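PHOX (Pseudomonas fluorescens, PDB 4A9V) is an alkaline phosphatase of the PhoX family, a beta-propeller enzyme that hydrolyses phosphate monoesters at an iron- and calcium-containing cofactor. Local coordinates at residues A[64-70]-A[87-93]; A[174-180]-A[191-196]; A[449-453]-A[465-469]. One frame throughout, in Å; residues are numbered along the deposited sequence. Where two conformers were deposited one is given.

In the fold
From the N terminus, contact 1 (64-70 with 87-93) comes first, closing the open end of the hairpin of strands 68-76 and 82-89. Contact 2 (174-180 with 191-196) does the same for the hairpin of strands 178-183 and 189-193, and contact 3 (449-453 with 465-469) closes an irregular loop after strand 443-451. The three follow one another in series; none nests in or crosses another. Contacts 1 and 2 lie with centres about 10 Å apart, touch each other and share the diiron group, so two neighbouring sheets of the propeller meet there. Contact 3 is remote, its centre about 30 Å from either.

Contact 1. Residues A[64-70]-A[87-93]. With LI (lithium ion), chain D; FEO (mu-oxo-diiron), chain S.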
# COMPACT_ATOMS: atom_id res chain seq x y z
N PHE A 64 18.46 3.58 -4.14
CA PHE A 64 17.16 3.57 -3.51
C PHE A 64 16.14 4.23 -4.43
O PHE A 64 16.39 5.30 -5.00
CB PHE A 64 17.23 4.30 -2.16
CG PHE A 64 16.07 4.04 -1.26
CD1 PHE A 64 15.95 2.82 -0.60
CD2 PHE A 64 15.14 5.02 -1.00
CE1 PHE A 64 14.91 2.59 0.27
CE2 PHE A 64 14.09 4.80 -0.13
CZ PHE A 64 13.97 3.58 0.51
N GLY A 65 14.99 3.59 -4.59
CA GLY A 65 13.98 4.06 -5.52
C GLY A 65 13.25 5.28 -5.01
O GLY A 65 13.55 5.81 -3.93
N ASP A 66 12.32 5.76 -5.82
CA ASP A 66 11.59 6.99 -5.54
C ASP A 66 10.30 6.68 -4.78
O ASP A 66 9.89 5.53 -4.65
CB ASP A 66 11.30 7.72 -6.86
CG ASP A 66 11.19 9.24 -6.70
OD1 ASP A 66 11.14 9.73 -5.55
OD2 ASP A 66 11.12 9.92 -7.75
N ASN A 67 9.69 7.73 -4.24
CA ASN A 67 8.38 7.66 -3.61
C ASN A 67 8.19 6.40 -2.78
O ASN A 67 7.24 5.64 -2.96
CB ASN A 67 7.27 7.88 -4.64
CG ASN A 67 7.23 9.32 -5.14
OD1 ASN A 67 7.82 10.21 -4.52
ND2 ASN A 67 6.54 9.55 -6.24
N ASN A 68 8.97 6.30 -1.71
CA ASN A 68 8.91 5.11 -0.87
C ASN A 68 7.59 5.03 -0.12
O ASN A 68 6.96 6.04 0.20
CB ASN A 68 10.10 5.02 0.10
CG ASN A 68 10.32 6.28 0.91
OD1 ASN A 68 11.36 6.92 0.75
ND2 ASN A 68 9.61 6.37 2.03
N ASP A 69 7.07 3.81 -0.05
CA ASP A 69 5.68 3.58 0.32
C ASP A 69 5.65 2.46 1.38
O ASP A 69 6.35 2.54 2.40
CB ASP A 69 4.87 3.28 -0.95
CG ASP A 69 3.40 3.62 -0.82
OD1 ASP A 69 2.87 3.54 0.30
OD2 ASP A 69 2.77 3.92 -1.87
N GLY A 70 4.90 1.39 1.16
CA GLY A 70 4.83 0.32 2.17
C GLY A 70 6.18 -0.34 2.40
O GLY A 70 7.01 -0.41 1.49
N ILE A 87 11.32 -2.19 1.17
CA ILE A 87 10.62 -0.92 1.07
C ILE A 87 10.16 -0.72 -0.37
O ILE A 87 10.96 -0.75 -1.31
CB ILE A 87 11.53 0.25 1.49
CG1 ILE A 87 12.02 0.08 2.94
CG2 ILE A 87 10.80 1.57 1.31
CD1 ILE A 87 13.36 0.73 3.21
N ASN A 88 8.86 -0.51 -0.55
CA ASN A 88 8.31 -0.28 -1.86
C ASN A 88 8.70 1.09 -2.38
O ASN A 88 8.76 2.06 -1.62
CB ASN A 88 6.79 -0.33 -1.81
CG ASN A 88 6.25 -1.72 -1.60
OD1 ASN A 88 6.98 -2.71 -1.60
ND2 ASN A 88 4.94 -1.80 -1.46
N ASN A 89 8.78 1.18 -3.71
CA ASN A 89 8.98 2.44 -4.42
C ASN A 89 7.88 2.57 -5.45
O ASN A 89 7.83 1.81 -6.42
CB ASN A 89 10.36 2.40 -5.10
CG ASN A 89 11.49 2.29 -4.10
OD1 ASN A 89 12.24 1.31 -4.09
ND2 ASN A 89 11.62 3.31 -3.26
N GLU A 90 6.91 3.43 -5.19
CA GLU A 90 5.63 3.35 -5.90
C GLU A 90 5.66 3.99 -7.28
O GLU A 90 5.10 3.45 -8.23
CB GLU A 90 4.51 3.94 -5.05
CG GLU A 90 3.13 3.64 -5.64
CD GLU A 90 1.99 4.28 -4.88
OE1 GLU A 90 2.11 5.47 -4.53
OE2 GLU A 90 0.95 3.61 -4.71
N TYR A 91 6.22 5.19 -7.39
CA TYR A 91 6.20 5.93 -8.65
C TYR A 91 7.26 7.00 -8.57
O TYR A 91 8.10 6.97 -7.66
CB TYR A 91 4.79 6.48 -8.98
CG TYR A 91 4.29 7.60 -8.09
CD1 TYR A 91 3.82 7.35 -6.81
CD2 TYR A 91 4.17 8.88 -8.58
CE1 TYR A 91 3.27 8.35 -6.03
CE2 TYR A 91 3.64 9.90 -7.81
CZ TYR A 91 3.17 9.62 -6.54
OH TYR A 91 2.65 10.62 -5.74
N THR A 92 7.30 7.88 -9.56
CA THR A 92 8.34 8.90 -9.58
C THR A 92 7.76 10.25 -9.95
O THR A 92 6.64 10.36 -10.43
CB THR A 92 9.52 8.50 -10.49
OG1 THR A 92 10.59 9.46 -10.37
CG2 THR A 92 9.09 8.41 -11.95
N ASN A 93 8.54 11.29 -9.68
CA ASN A 93 8.09 12.67 -9.83
C ASN A 93 8.90 13.32 -10.95
O ASN A 93 10.09 13.62 -10.76
CB ASN A 93 8.35 13.41 -8.52
CG ASN A 93 7.83 12.64 -7.32
OD1 ASN A 93 6.64 12.35 -7.23
ND2 ASN A 93 8.72 12.25 -6.42
LI LI D . 0.83 4.15 -0.86
FE1 FEO S . -0.72 3.62 -3.51
FE2 FEO S . -4.07 3.44 -2.62
O FEO S . -2.29 4.17 -2.49
O HOH W 1 11.52 12.55 -7.35
O HOH W 2 0.33 4.75 -2.00
O HOH W 3 0.18 3.00 0.37
O HOH W 4 -1.21 5.60 -4.52
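Asn-67 and Asn-93 approach from opposite directions and join their amides in a reciprocal pair: Asn-93 ND2 gives a bond to Asn-67 OD1 at 2.9 Å, and Asn-67 ND2 returns one to Asn-93 OD1 at 3.0 Å. The two amide planes are turned 57° apart, and the bond from Asn-67 is nearly straight yet reaches Asn-93 OD1 from above its carbonyl plane. The same Asn-67 ND2 lies over the centre of the Tyr-91 ring, 3.1 Å above its plane, so the nitrogen that bonds Asn-93 is packed against the aromatic face. Beside the pair, Asp-66 runs roughly perpendicular to Thr-92; the anti lone pair of Asp-66 OD2 takes the hydroxyl of Thr-92 OG1 at 2.7 Å, and a water bridges OD2 to Asn-93 ND2. Asn-89, its CG anti to the carbonyl carbon (chi1 -63°), swings ND2 toward the 64-70 segment and bonds Asp-66 O from above the carbonyl plane, while its OD1 turns to Ser-120. At the metal end, Asp-69 chelates a lithium ion through both oxygens, and the extended Glu-90 binds one iron of the mu-oxo-diiron group through OE2 at 2.0 Å. Their carboxylates stand nearly at right angles, 85° apart. Thr-534 gives Asp-69 OD1 a further partner. Phe-64 CE1 packs on Ile-87 CD1 at the far end. The contact lies at the mouth of the hairpin 68-76/82-89, between strand 118-127, which Phe-64, Ile-87 and Asn-88 touch, strand 572-578 beside Phe-64 and Asn-68, and strand 178-183 beside Asp-69 and Asn-88.

Contact 2. Residues A[174-180]-A[191-196]; sequences GTFQNCA and TCEENF. With FEO (mu-oxo-diiron), chain S.
Cys-179 and Glu-194 both send their side chains out trans to the main-chain nitrogen (chi1 -179° and -177°), which brings SG and the carboxylate together on one iron. Cys-179 SG ligates FE1 at 2.5 Å; the extended Glu-194 chain reaches the cluster, where its carboxylate bridges the two irons, OE1 to FE1 at 2.0 Å and OE2 to FE2 at 2.1 Å. Glu-90 also binds FE1, and Glu-273, Asp-292 and Glu-387 complete the protein ligands of FE2. Behind this first shell the backbone fixes both ligands: Glu-194 N bonds Gln-177 O, and Cys-179 N bonds Cys-192 O at 2.9 Å. On the face of the sheet carrying Asn-178 and Glu-193, a polar chain forms. Asn-178 ND2 spends its two hydrogens on separate hydroxyls, Thr-191 OG1 at 3.0 Å across the contact and Thr-175 OG1 at 2.9 Å in its own segment, each tilted slightly from the amide plane; this fixes the rotation of the amide. Thr-175 OG1 in turn gives its hydrogen to the anti lone pair of Glu-193 OE2 at 2.7 Å, a carboxylate whose charge is also met by Lys-263, while Thr-191 OG1 has a second partner in Asn-88. The Gln-177 chain bends at its second torsion and passes aslant over Asn-195, with CG against Asn-195 O at 3.5 Å and the amide planes 75° apart; one water links Gln-177 NE2 to Asn-195 N. The rim of the Phe-176 ring faces Phe-196 O. Here a beta hairpin, 178-183 with 189-193, delivers a cysteine near the start of one strand and a bridging glutamate just beyond the end of the other to the mu-oxo-diiron site of the PhoX beta-propeller.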
# COMPACT_ATOMS: atom_id res chain seq x y z
N GLY A 174 9.48 -6.91 -14.51
CA GLY A 174 9.18 -5.82 -13.61
C GLY A 174 8.05 -6.06 -12.64
O GLY A 174 7.11 -6.81 -12.90
N THR A 175 8.18 -5.37 -11.51
CA THR A 175 7.07 -4.98 -10.68
C THR A 175 7.20 -3.47 -10.48
O THR A 175 8.31 -2.95 -10.40
CB THR A 175 7.09 -5.75 -9.34
OG1 THR A 175 5.94 -5.45 -8.57
CG2 THR A 175 8.33 -5.45 -8.52
N PHE A 176 6.08 -2.76 -10.64
CA PHE A 176 6.09 -1.31 -10.58
C PHE A 176 4.75 -0.83 -10.02
O PHE A 176 3.86 -1.64 -9.76
CB PHE A 176 6.41 -0.69 -11.96
CG PHE A 176 5.56 -1.20 -13.10
CD1 PHE A 176 4.28 -0.70 -13.31
CD2 PHE A 176 6.04 -2.15 -13.99
CE1 PHE A 176 3.48 -1.18 -14.33
CE2 PHE A 176 5.26 -2.60 -15.04
CZ PHE A 176 3.97 -2.15 -15.18
N GLN A 177 4.67 0.45 -9.68
CA GLN A 177 3.49 0.99 -9.00
C GLN A 177 3.22 0.18 -7.72
O GLN A 177 2.08 0.02 -7.28
CB GLN A 177 2.28 1.09 -9.93
CG GLN A 177 2.46 2.13 -11.03
CD GLN A 177 2.27 3.59 -10.60
OE1 GLN A 177 2.53 4.50 -11.40
NE2 GLN A 177 1.66 3.81 -9.45
N ASN A 178 4.31 -0.10 -7.02
CA ASN A 178 4.30 -0.84 -5.77
C ASN A 178 3.85 0.03 -4.61
O ASN A 178 4.54 0.96 -4.22
CB ASN A 178 5.69 -1.39 -5.47
CG ASN A 178 6.19 -2.26 -6.57
OD1 ASN A 178 6.55 -1.77 -7.64
ND2 ASN A 178 6.03 -3.56 -6.39
N CYS A 179 2.66 -0.28 -4.09
CA CYS A 179 1.97 0.56 -3.14
C CYS A 179 2.35 0.11 -1.73
O CYS A 179 3.35 0.57 -1.18
CB CYS A 179 0.47 0.48 -3.41
SG CYS A 179 -0.52 1.49 -2.32
N ALA A 180 1.64 -0.86 -1.17
CA ALA A 180 2.00 -1.33 0.16
C ALA A 180 2.23 -2.84 0.19
O ALA A 180 2.66 -3.43 -0.82
CB ALA A 180 0.98 -0.84 1.20
N THR A 191 4.78 -7.54 -1.93
CA THR A 191 4.62 -6.21 -2.48
C THR A 191 3.43 -6.19 -3.43
O THR A 191 3.16 -7.17 -4.13
CB THR A 191 5.91 -5.70 -3.15
OG1 THR A 191 5.74 -4.33 -3.49
CG2 THR A 191 6.26 -6.48 -4.41
N CYS A 192 2.70 -5.09 -3.43
CA CYS A 192 1.39 -5.01 -4.05
C CYS A 192 1.39 -4.01 -5.20
O CYS A 192 1.70 -2.84 -5.00
CB CYS A 192 0.38 -4.56 -3.00
SG CYS A 192 0.06 -5.83 -1.77
N GLU A 193 1.04 -4.47 -6.40
CA GLU A 193 0.95 -3.62 -7.58
C GLU A 193 -0.43 -2.97 -7.61
O GLU A 193 -1.44 -3.66 -7.69
CB GLU A 193 1.18 -4.45 -8.84
CG GLU A 193 2.59 -5.03 -8.89
CD GLU A 193 2.81 -6.12 -9.93
OE1 GLU A 193 1.85 -6.60 -10.58
OE2 GLU A 193 3.99 -6.51 -10.10
N GLU A 194 -0.46 -1.64 -7.53
CA GLU A 194 -1.71 -0.89 -7.39
C GLU A 194 -2.09 -0.22 -8.72
O GLU A 194 -2.74 -0.84 -9.55
CB GLU A 194 -1.63 0.11 -6.22
CG GLU A 194 -2.93 0.86 -5.97
CD GLU A 194 -2.76 2.05 -5.04
OE1 GLU A 194 -1.67 2.65 -5.03
OE2 GLU A 194 -3.76 2.42 -4.40
N ASN A 195 -1.61 1.00 -8.98
CA ASN A 195 -2.05 1.76 -10.16
C ASN A 195 -1.23 1.42 -11.41
O ASN A 195 -0.81 2.30 -12.17
CB ASN A 195 -2.02 3.25 -9.86
CG ASN A 195 -3.10 3.65 -8.88
OD1 ASN A 195 -4.28 3.34 -9.10
ND2 ASN A 195 -2.71 4.23 -7.76
N PHE A 196 -1.11 0.13 -11.66
CA PHE A 196 -0.30 -0.36 -12.76
C PHE A 196 -0.85 0.09 -14.12
O PHE A 196 -0.10 0.30 -15.06
CB PHE A 196 -0.16 -1.88 -12.72
CG PHE A 196 -1.44 -2.63 -13.00
CD1 PHE A 196 -2.37 -2.87 -12.00
CD2 PHE A 196 -1.69 -3.13 -14.26
CE1 PHE A 196 -3.54 -3.54 -12.28
CE2 PHE A 196 -2.86 -3.80 -14.54
CZ PHE A 196 -3.79 -4.02 -13.55
FE1 FEO S . -0.72 3.62 -3.51
FE2 FEO S . -4.07 3.44 -2.62
O FEO S . -2.29 4.17 -2.49
O HOH W 5 0.42 2.46 -7.35
O HOH W 2 0.33 4.75 -2.00
O HOH W 4 -1.21 5.60 -4.52

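Contact 3. Residues A[449-453]-A[465-469]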
# COMPACT_ATOMS: atom_id res chain seq x y z
N PHE A 449 -15.01 2.10 13.04
CA PHE A 449 -14.16 2.51 14.16
C PHE A 449 -14.02 4.03 14.24
O PHE A 449 -14.00 4.59 15.33
CB PHE A 449 -12.78 1.86 14.01
CG PHE A 449 -11.80 2.27 15.06
CD1 PHE A 449 -11.97 1.87 16.38
CD2 PHE A 449 -10.76 3.13 14.77
CE1 PHE A 449 -11.14 2.33 17.38
CE2 PHE A 449 -9.88 3.54 15.76
CZ PHE A 449 -10.09 3.17 17.07
N VAL A 450 -13.93 4.70 13.10
CA VAL A 450 -13.99 6.16 13.08
C VAL A 450 -14.56 6.60 11.74
O VAL A 450 -14.38 5.93 10.73
CB VAL A 450 -12.60 6.80 13.34
CG1 VAL A 450 -11.65 6.54 12.20
CG2 VAL A 450 -12.74 8.29 13.60
N VAL A 451 -15.31 7.70 11.76
CA VAL A 451 -15.72 8.39 10.55
C VAL A 451 -15.05 9.76 10.55
O VAL A 451 -15.32 10.58 11.43
CB VAL A 451 -17.25 8.54 10.48
CG1 VAL A 451 -17.64 9.18 9.15
CG2 VAL A 451 -17.93 7.19 10.65
N ALA A 452 -14.05 9.94 9.69
CA ALA A 452 -13.32 11.19 9.68
C ALA A 452 -14.23 12.34 9.27
O ALA A 452 -15.20 12.15 8.54
CB ALA A 452 -12.11 11.10 8.76
N GLY A 453 -13.91 13.53 9.74
CA GLY A 453 -14.68 14.71 9.39
C GLY A 453 -14.04 15.96 9.93
O GLY A 453 -12.96 15.93 10.51
N GLY A 465 -17.95 14.26 11.21
CA GLY A 465 -17.31 13.03 11.65
C GLY A 465 -17.99 12.41 12.86
O GLY A 465 -18.94 12.95 13.43
N SER A 466 -17.44 11.29 13.30
CA SER A 466 -17.90 10.62 14.50
C SER A 466 -17.31 11.26 15.75
O SER A 466 -16.43 12.12 15.69
CB SER A 466 -17.56 9.13 14.44
OG SER A 466 -16.17 8.92 14.20
N SER A 467 -17.83 10.85 16.90
CA SER A 467 -17.60 11.60 18.12
C SER A 467 -16.16 11.52 18.62
O SER A 467 -15.76 12.29 19.49
CB SER A 467 -18.54 11.12 19.21
OG SER A 467 -18.35 9.74 19.45
N ASN A 468 -15.41 10.52 18.16
CA ASN A 468 -13.98 10.43 18.47
C ASN A 468 -13.09 11.32 17.60
O ASN A 468 -11.88 11.41 17.83
CB ASN A 468 -13.49 8.96 18.50
CG ASN A 468 -13.86 8.14 17.26
OD1 ASN A 468 -14.82 8.44 16.53
ND2 ASN A 468 -13.16 7.02 17.09
N ILE A 469 -13.72 12.06 16.69
CA ILE A 469 -13.07 13.16 15.99
C ILE A 469 -13.43 14.48 16.67
O ILE A 469 -14.61 14.76 16.90
CB ILE A 469 -13.53 13.22 14.51
CG1 ILE A 469 -13.12 11.94 13.76
CG2 ILE A 469 -12.96 14.45 13.83
CD1 ILE A 469 -11.62 11.70 13.72
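Ser-466 and Val-451 clasp each other at the end of strand 443-451, where a type I beta turn, Ser-466 to Ile-469, folds back on the strand of this beta-propeller. Val-451 N gives a nearly straight bond to Ser-466 OG at 2.9 Å. Tight packing gathers round Val-450 CG2, which lies 3.6 Å from Ile-469 CD1, the two side chains crossing at about a right angle. Gly-453 and Gly-465 also come close, their CA atoms 3.9 Å apart, and a beta carbon on either would clash with the opposite backbone. By contrast Ser-467, at the turn's corner, is exposed and points away from the strand, its hydroxyl bonding Asp-337 instead. Asn-468 is partly exposed but well tied: Asn-468 ND2 meets Phe-449 O in the carbonyl plane at 3.1 Å, while Asn-468 OD1 accepts from Ser-466 OG at 2.7 Å. Its amide also reaches Gly-519, and Val-450 packs beside it on Ile-521. An alanine here would remove the amide and is likely to leave Phe-449 O without its donor and the Ser-466 hydroxyl without its acceptor. The backbone completes the two-way clasp, Ser-466 N bonding Val-451 O at 2.9 Å.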